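Local coordinates for protein uronate dehydrogenase (Agrobacterium tumefaciens, PDB 3RFX) that binds NAD in a Rossmann fold and, as a uronate dehydrogenase, probably uses it to oxidise uronic acids, at residues A[103-108]-A[155-160]; A[175-180]-A[209-214]. The protein carries 1 engineered substitution. All blocks are in the same frame, centred on the assembly; numbering follows the deposited sequence.

Contact 1 of 2, residues A[103-108]-A[155-160]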
loop_
_atom_site.group_PDB
_atom_site.type_symbol
_atom_site.label_atom_id
_atom_site.label_comp_id
_atom_site.label_asym_id
_atom_site.label_seq_id
_atom_site.Cartn_x
_atom_site.Cartn_y
_atom_site.Cartn_z
ATOM N N GLN A 103 11.273 34.713 6.052
ATOM C CA GLN A 103 11.222 33.304 5.646
ATOM C C GLN A 103 11.496 33.101 4.164
ATOM O O GLN A 103 10.688 32.511 3.449
ATOM C CB GLN A 103 9.887 32.661 6.070
ATOM C CG GLN A 103 9.718 32.700 7.572
ATOM C CD GLN A 103 8.426 32.091 8.093
ATOM O OE1 GLN A 103 8.206 32.062 9.304
ATOM N NE2 GLN A 103 7.577 31.599 7.197
ATOM N N PRO A 104 12.658 33.581 3.692
ATOM C CA PRO A 104 13.035 33.335 2.301
ATOM C C PRO A 104 13.036 31.820 2.052
ATOM O O PRO A 104 13.463 31.060 2.925
ATOM C CB PRO A 104 14.469 33.880 2.233
ATOM C CG PRO A 104 14.961 33.795 3.647
ATOM C CD PRO A 104 13.762 34.176 4.462
ATOM N N ARG A 105 12.540 31.404 0.895
ATOM C CA ARG A 105 12.479 29.989 0.540
ATOM C C ARG A 105 13.889 29.387 0.511
ATOM O O ARG A 105 14.831 30.031 0.042
ATOM C CB ARG A 105 11.809 29.846 -0.824
ATOM C CG ARG A 105 11.571 28.416 -1.282
ATOM C CD ARG A 105 10.678 28.397 -2.508
ATOM N NE ARG A 105 9.292 28.746 -2.171
ATOM C CZ ARG A 105 8.314 28.830 -3.068
ATOM N NH1 ARG A 105 8.573 28.590 -4.344
ATOM N NH2 ARG A 105 7.074 29.152 -2.690
ATOM N N ILE A 106 14.016 28.153 1.003
ATOM C CA ILE A 106 15.314 27.486 1.122
ATOM C C ILE A 106 15.422 26.237 0.245
ATOM O O ILE A 106 14.519 25.399 0.231
ATOM C CB ILE A 106 15.573 27.081 2.577
ATOM C CG1 ILE A 106 15.648 28.333 3.462
ATOM C CG2 ILE A 106 16.862 26.235 2.710
ATOM C CD1 ILE A 106 15.530 28.032 4.930
ATOM N N VAL A 107 16.512 26.131 -0.510
ATOM C CA VAL A 107 16.890 24.845 -1.106
ATOM C C VAL A 107 17.958 24.256 -0.190
ATOM O O VAL A 107 19.053 24.803 -0.076
ATOM C CB VAL A 107 17.430 24.994 -2.545
ATOM C CG1 VAL A 107 17.951 23.646 -3.088
ATOM C CG2 VAL A 107 16.357 25.534 -3.473
ATOM N N PHE A 108 17.627 23.171 0.499
ATOM C CA PHE A 108 18.555 22.542 1.428
ATOM C C PHE A 108 19.304 21.396 0.750
ATOM O O PHE A 108 18.685 20.506 0.178
ATOM C CB PHE A 108 17.791 22.007 2.640
ATOM C CG PHE A 108 18.634 21.210 3.599
ATOM C CD1 PHE A 108 19.851 21.698 4.052
ATOM C CD2 PHE A 108 18.196 19.982 4.074
ATOM C CE1 PHE A 108 20.621 20.974 4.953
ATOM C CE2 PHE A 108 18.966 19.248 4.977
ATOM C CZ PHE A 108 20.172 19.750 5.421
ATOM N N GLY A 155 5.335 27.870 8.541
ATOM C CA GLY A 155 5.105 27.955 7.111
ATOM C C GLY A 155 6.359 28.182 6.274
ATOM O O GLY A 155 6.278 28.434 5.071
ATOM N N GLN A 156 7.524 28.112 6.906
ATOM C CA GLN A 156 8.791 28.219 6.174
ATOM C C GLN A 156 8.875 27.086 5.136
ATOM O O GLN A 156 8.710 25.921 5.488
ATOM C CB GLN A 156 9.961 28.116 7.158
ATOM C CG GLN A 156 11.343 27.939 6.502
ATOM C CD GLN A 156 11.832 29.192 5.805
ATOM O OE1 GLN A 156 11.990 30.236 6.441
ATOM N NE2 GLN A 156 12.080 29.099 4.495
ATOM N N GLU A 157 9.118 27.423 3.872
ATOM C CA GLU A 157 9.180 26.414 2.812
ATOM C C GLU A 157 10.618 26.039 2.452
ATOM O O GLU A 157 11.491 26.906 2.334
ATOM C CB GLU A 157 8.442 26.896 1.560
ATOM C CG GLU A 157 6.947 27.155 1.795
ATOM C CD GLU A 157 6.221 27.547 0.519
ATOM O OE1 GLU A 157 6.438 28.675 0.035
ATOM O OE2 GLU A 157 5.455 26.721 -0.015
ATOM N N THR A 158 10.845 24.742 2.265
ATOM C CA THR A 158 12.187 24.208 2.010
ATOM C C THR A 158 12.066 23.034 1.041
ATOM O O THR A 158 11.195 22.181 1.208
ATOM C CB THR A 158 12.826 23.653 3.315
ATOM O OG1 THR A 158 12.917 24.680 4.316
ATOM C CG2 THR A 158 14.226 23.055 3.049
ATOM N N ALA A 159 12.928 22.988 0.033
ATOM C CA ALA A 159 13.082 21.771 -0.769
ATOM C C ALA A 159 14.195 20.942 -0.139
ATOM O O ALA A 159 15.326 21.407 -0.042
ATOM C CB ALA A 159 13.443 22.119 -2.214
ATOM N N LEU A 160 13.874 19.727 0.297
ATOM C CA LEU A 160 14.870 18.851 0.922
ATOM C C LEU A 160 15.521 17.982 -0.151
ATOM O O LEU A 160 15.023 16.903 -0.485
ATOM C CB LEU A 160 14.212 17.971 1.984
ATOM C CG LEU A 160 13.433 18.724 3.066
ATOM C CD1 LEU A 160 12.671 17.743 3.943
ATOM C CD2 LEU A 160 14.378 19.599 3.895
HETATM O O HOH W 1 9.148 30.235 2.973
HETATM O O HOH W 2 7.050 31.390 4.304
HETATM O O HOH W 3 8.437 30.301 0.266
#

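Contact 2 of 2, residues A[175-180]-A[209-214]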
loop_
_atom_site.group_PDB
_atom_site.type_symbol
_atom_site.label_atom_id
_atom_site.label_comp_id
_atom_site.label_asym_id
_atom_site.label_seq_id
_atom_site.Cartn_x
_atom_site.Cartn_y
_atom_site.Cartn_z
ATOM N N MET A 175 27.660 5.843 -9.742
ATOM C CA MET A 175 27.158 7.089 -10.327
ATOM C C MET A 175 26.293 6.884 -11.556
ATOM O O MET A 175 25.611 7.807 -12.006
ATOM C CB MET A 175 28.301 8.061 -10.630
ATOM C CG MET A 175 29.016 8.517 -9.376
ATOM S SD MET A 175 30.077 9.929 -9.723
ATOM C CE MET A 175 31.102 9.921 -8.255
ATOM N N LEU A 176 26.304 5.681 -12.116
ATOM C CA LEU A 176 25.352 5.389 -13.187
ATOM C C LEU A 176 23.928 5.479 -12.636
ATOM O O LEU A 176 22.972 5.615 -13.398
ATOM C CB LEU A 176 25.588 3.997 -13.775
ATOM C CG LEU A 176 26.928 3.868 -14.496
ATOM C CD1 LEU A 176 27.153 2.425 -14.967
ATOM C CD2 LEU A 176 26.976 4.840 -15.686
ATOM N N SER A 177 23.801 5.381 -11.316
ATOM C CA SER A 177 22.501 5.516 -10.662
ATOM C C SER A 177 22.357 6.859 -9.956
ATOM O O SER A 177 21.272 7.436 -9.965
ATOM C CB SER A 177 22.261 4.378 -9.655
ATOM O OG SER A 177 22.341 3.105 -10.292
ATOM N N THR A 178 23.437 7.346 -9.337
ATOM C CA THR A 178 23.341 8.505 -8.441
ATOM C C THR A 178 23.675 9.862 -9.062
ATOM O O THR A 178 23.466 10.899 -8.422
ATOM C CB THR A 178 24.237 8.345 -7.191
ATOM O OG1 THR A 178 25.606 8.270 -7.599
ATOM C CG2 THR A 178 23.874 7.087 -6.396
ATOM N N TRP A 179 24.194 9.864 -10.285
ATOM C CA TRP A 179 24.644 11.106 -10.915
ATOM C C TRP A 179 23.541 12.148 -10.946
ATOM O O TRP A 179 22.407 11.858 -11.322
ATOM C CB TRP A 179 25.115 10.856 -12.346
ATOM C CG TRP A 179 25.772 12.054 -12.998
ATOM C CD1 TRP A 179 26.733 12.859 -12.455
ATOM C CD2 TRP A 179 25.527 12.553 -14.316
ATOM N NE1 TRP A 179 27.097 13.836 -13.356
ATOM C CE2 TRP A 179 26.369 13.669 -14.506
ATOM C CE3 TRP A 179 24.673 12.165 -15.359
ATOM C CZ2 TRP A 179 26.388 14.395 -15.695
ATOM C CZ3 TRP A 179 24.689 12.888 -16.535
ATOM C CH2 TRP A 179 25.543 13.993 -16.695
ATOM N N PHE A 180 23.905 13.365 -10.553
ATOM C CA PHE A 180 23.014 14.527 -10.606
ATOM C C PHE A 180 23.799 15.593 -11.357
ATOM O O PHE A 180 24.732 16.172 -10.803
ATOM C CB PHE A 180 22.737 15.004 -9.185
ATOM C CG PHE A 180 21.570 15.970 -9.061
ATOM C CD1 PHE A 180 20.627 16.096 -10.077
ATOM C CD2 PHE A 180 21.410 16.714 -7.903
ATOM C CE1 PHE A 180 19.544 16.976 -9.937
ATOM C CE2 PHE A 180 20.331 17.586 -7.751
ATOM C CZ PHE A 180 19.403 17.712 -8.763
ATOM N N ASN A 209 18.445 9.094 -14.820
ATOM C CA ASN A 209 19.307 7.951 -15.103
ATOM C C ASN A 209 18.516 6.664 -15.316
ATOM O O ASN A 209 17.655 6.324 -14.503
ATOM C CB ASN A 209 20.299 7.768 -13.946
ATOM C CG ASN A 209 21.055 9.050 -13.620
ATOM O OD1 ASN A 209 21.363 9.841 -14.515
ATOM N ND2 ASN A 209 21.319 9.279 -12.336
ATOM N N ASP A 210 18.805 5.944 -16.399
ATOM C CA ASP A 210 18.152 4.653 -16.634
ATOM C C ASP A 210 18.268 3.765 -15.400
ATOM O O ASP A 210 17.335 3.037 -15.070
ATOM C CB ASP A 210 18.762 3.916 -17.832
ATOM C CG ASP A 210 18.358 4.515 -19.166
ATOM O OD1 ASP A 210 17.594 5.506 -19.184
ATOM O OD2 ASP A 210 18.811 3.980 -20.201
ATOM N N ALA A 211 19.419 3.817 -14.722
ATOM C CA ALA A 211 19.633 2.981 -13.536
ATOM C C ALA A 211 19.312 3.644 -12.194
ATOM O O ALA A 211 19.764 3.173 -11.149
ATOM C CB ALA A 211 21.069 2.419 -13.524
ATOM N N GLY A 212 18.533 4.728 -12.210
ATOM C CA GLY A 212 18.158 5.410 -10.978
ATOM C C GLY A 212 17.415 4.515 -9.993
ATOM O O GLY A 212 16.683 3.596 -10.405
ATOM N N TRP A 213 17.602 4.786 -8.698
ATOM C CA TRP A 213 16.999 4.012 -7.619
ATOM C C TRP A 213 15.782 4.704 -6.999
ATOM O O TRP A 213 15.126 4.122 -6.141
ATOM C CB TRP A 213 17.998 3.822 -6.467
ATOM C CG TRP A 213 19.319 3.201 -6.853
ATOM C CD1 TRP A 213 19.538 2.242 -7.792
ATOM C CD2 TRP A 213 20.593 3.495 -6.263
ATOM N NE1 TRP A 213 20.892 1.918 -7.832
ATOM C CE2 TRP A 213 21.552 2.685 -6.905
ATOM C CE3 TRP A 213 21.011 4.376 -5.258
ATOM C CZ2 TRP A 213 22.905 2.726 -6.568
ATOM C CZ3 TRP A 213 22.359 4.423 -4.931
ATOM C CH2 TRP A 213 23.286 3.600 -5.579
ATOM N N TRP A 214 15.515 5.947 -7.404
ATOM C CA TRP A 214 14.638 6.838 -6.626
ATOM C C TRP A 214 13.430 7.351 -7.407
ATOM O O TRP A 214 13.526 7.649 -8.585
ATOM C CB TRP A 214 15.437 8.040 -6.088
ATOM C CG TRP A 214 16.640 7.640 -5.277
ATOM C CD1 TRP A 214 16.728 6.590 -4.394
ATOM C CD2 TRP A 214 17.914 8.287 -5.261
ATOM N NE1 TRP A 214 17.988 6.546 -3.844
ATOM C CE2 TRP A 214 18.735 7.573 -4.360
ATOM C CE3 TRP A 214 18.448 9.396 -5.930
ATOM C CZ2 TRP A 214 20.059 7.932 -4.114
ATOM C CZ3 TRP A 214 19.767 9.750 -5.684
ATOM C CH2 TRP A 214 20.553 9.025 -4.778
HETATM O O HOH W 4 21.881 4.891 -15.857
HETATM O O HOH W 5 19.394 6.956 -7.933
#

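Contact 1 of 2, residues A[103-108]-A[155-160]
Gln156 passes alongside the Gln103 side chain, the two running in opposite directions, with Gln156 OE1 3.2 Å from Gln103 CB; Ile106 CD1 lies 3.6 Å from Gln156 NE2. The bend at chi2 (71°) places the amide between the two backbones, where NE2 makes two bonds close to the amide plane: to Pro104 O at 2.9 Å and, within the segment, to Glu157 O. Both carbonyls are met from above their planes. Glu157 O also takes Ile106 N (3.1 Å), so one carbonyl ties the side-chain bridge to the first rung of the sheet. Beyond it, Ala159 N bonds to Ile106 O and Phe108 N to Ala159 O, each at 2.9 Å. On the Ala159 face of the sheet, Arg105 NH2 reaches Glu157 OE1 at 2.8 Å, a salt bridge with guanidinium and carboxylate planes 83° apart; a water links Arg105 NE to the same oxygen. Arg105 NH1 goes on to Ala195 O, and Glu157 OE2 to Leu198 N and Gly199 N. With strand directions 11° apart and helix 135-154 between the strands in sequence, this is a beta-alpha-beta crossover of the Rossmann fold.

Contact 2 of 2, residues A[175-180]-A[209-214]
Helix 175-178, which follows strand 158-163, meets the type I beta turn from Asn209 to Gly212 in the loop after strand 202-205. The Asn209 amide bridges two carbonyls: ND2 donates to Trp179 O at 3.0 Å, nearly straight (169°) and on a lone pair, and to Ser177 O at 3.0 Å from well above that carbonyl's plane. Both acceptors lie near the amide plane, and OD1 is held by Ala230 N, so the rotation of the group is fixed from both ends. Ser177 is turned with OG beside its own backbone N (chi1 -58°), which sends the hydroxyl to Ala211 O at 2.7 Å while CB sits over the Trp213 indole, 3.6 Å from the centroid of the five-membered ring, a CH-pi contact. Farther along the same indole, Thr178 CG2 comes obliquely to Trp213 CZ3 at 3.4 Å, whereas its OG1 bonds to Ser165 OG. Two waters complete the seam: one joins Leu176 O to Ala211 N, the other Ser177 O to Trp213 N. Phe221 of the second subunit packs on Trp213. The carbonyls of Leu176, Ser177 and Trp179, at and just after the helix, are thus met by the Asn209 amide or by waters held on the backbone of segment 209-214, which implies a polar seam satisfied in a largely buried setting.

The two contacts follow one another along the chain: contact 1 closes in strand 158-163, and contact 2 opens in helix 175-178, the next regular element. Their centres lie 25 Å apart on opposite sides of the chain's centre, and their nearest atoms, about 8 Å apart, do not touch. Contact 1 joins the fifth and sixth strands in spatial order of the parallel sheet, whereas contact 2 lies past the sheet, its second segment following the outermost strand 202-205. Helix 182-194 covers the Val107 and Ala159 face of contact 1 and starts just after segment 175-180. The residues lining the NAD pocket lie earlier in the chain, and Phe108 and Trp179 have side chains about 10 and 12 Å from NAD, so neither contact lines the pocket.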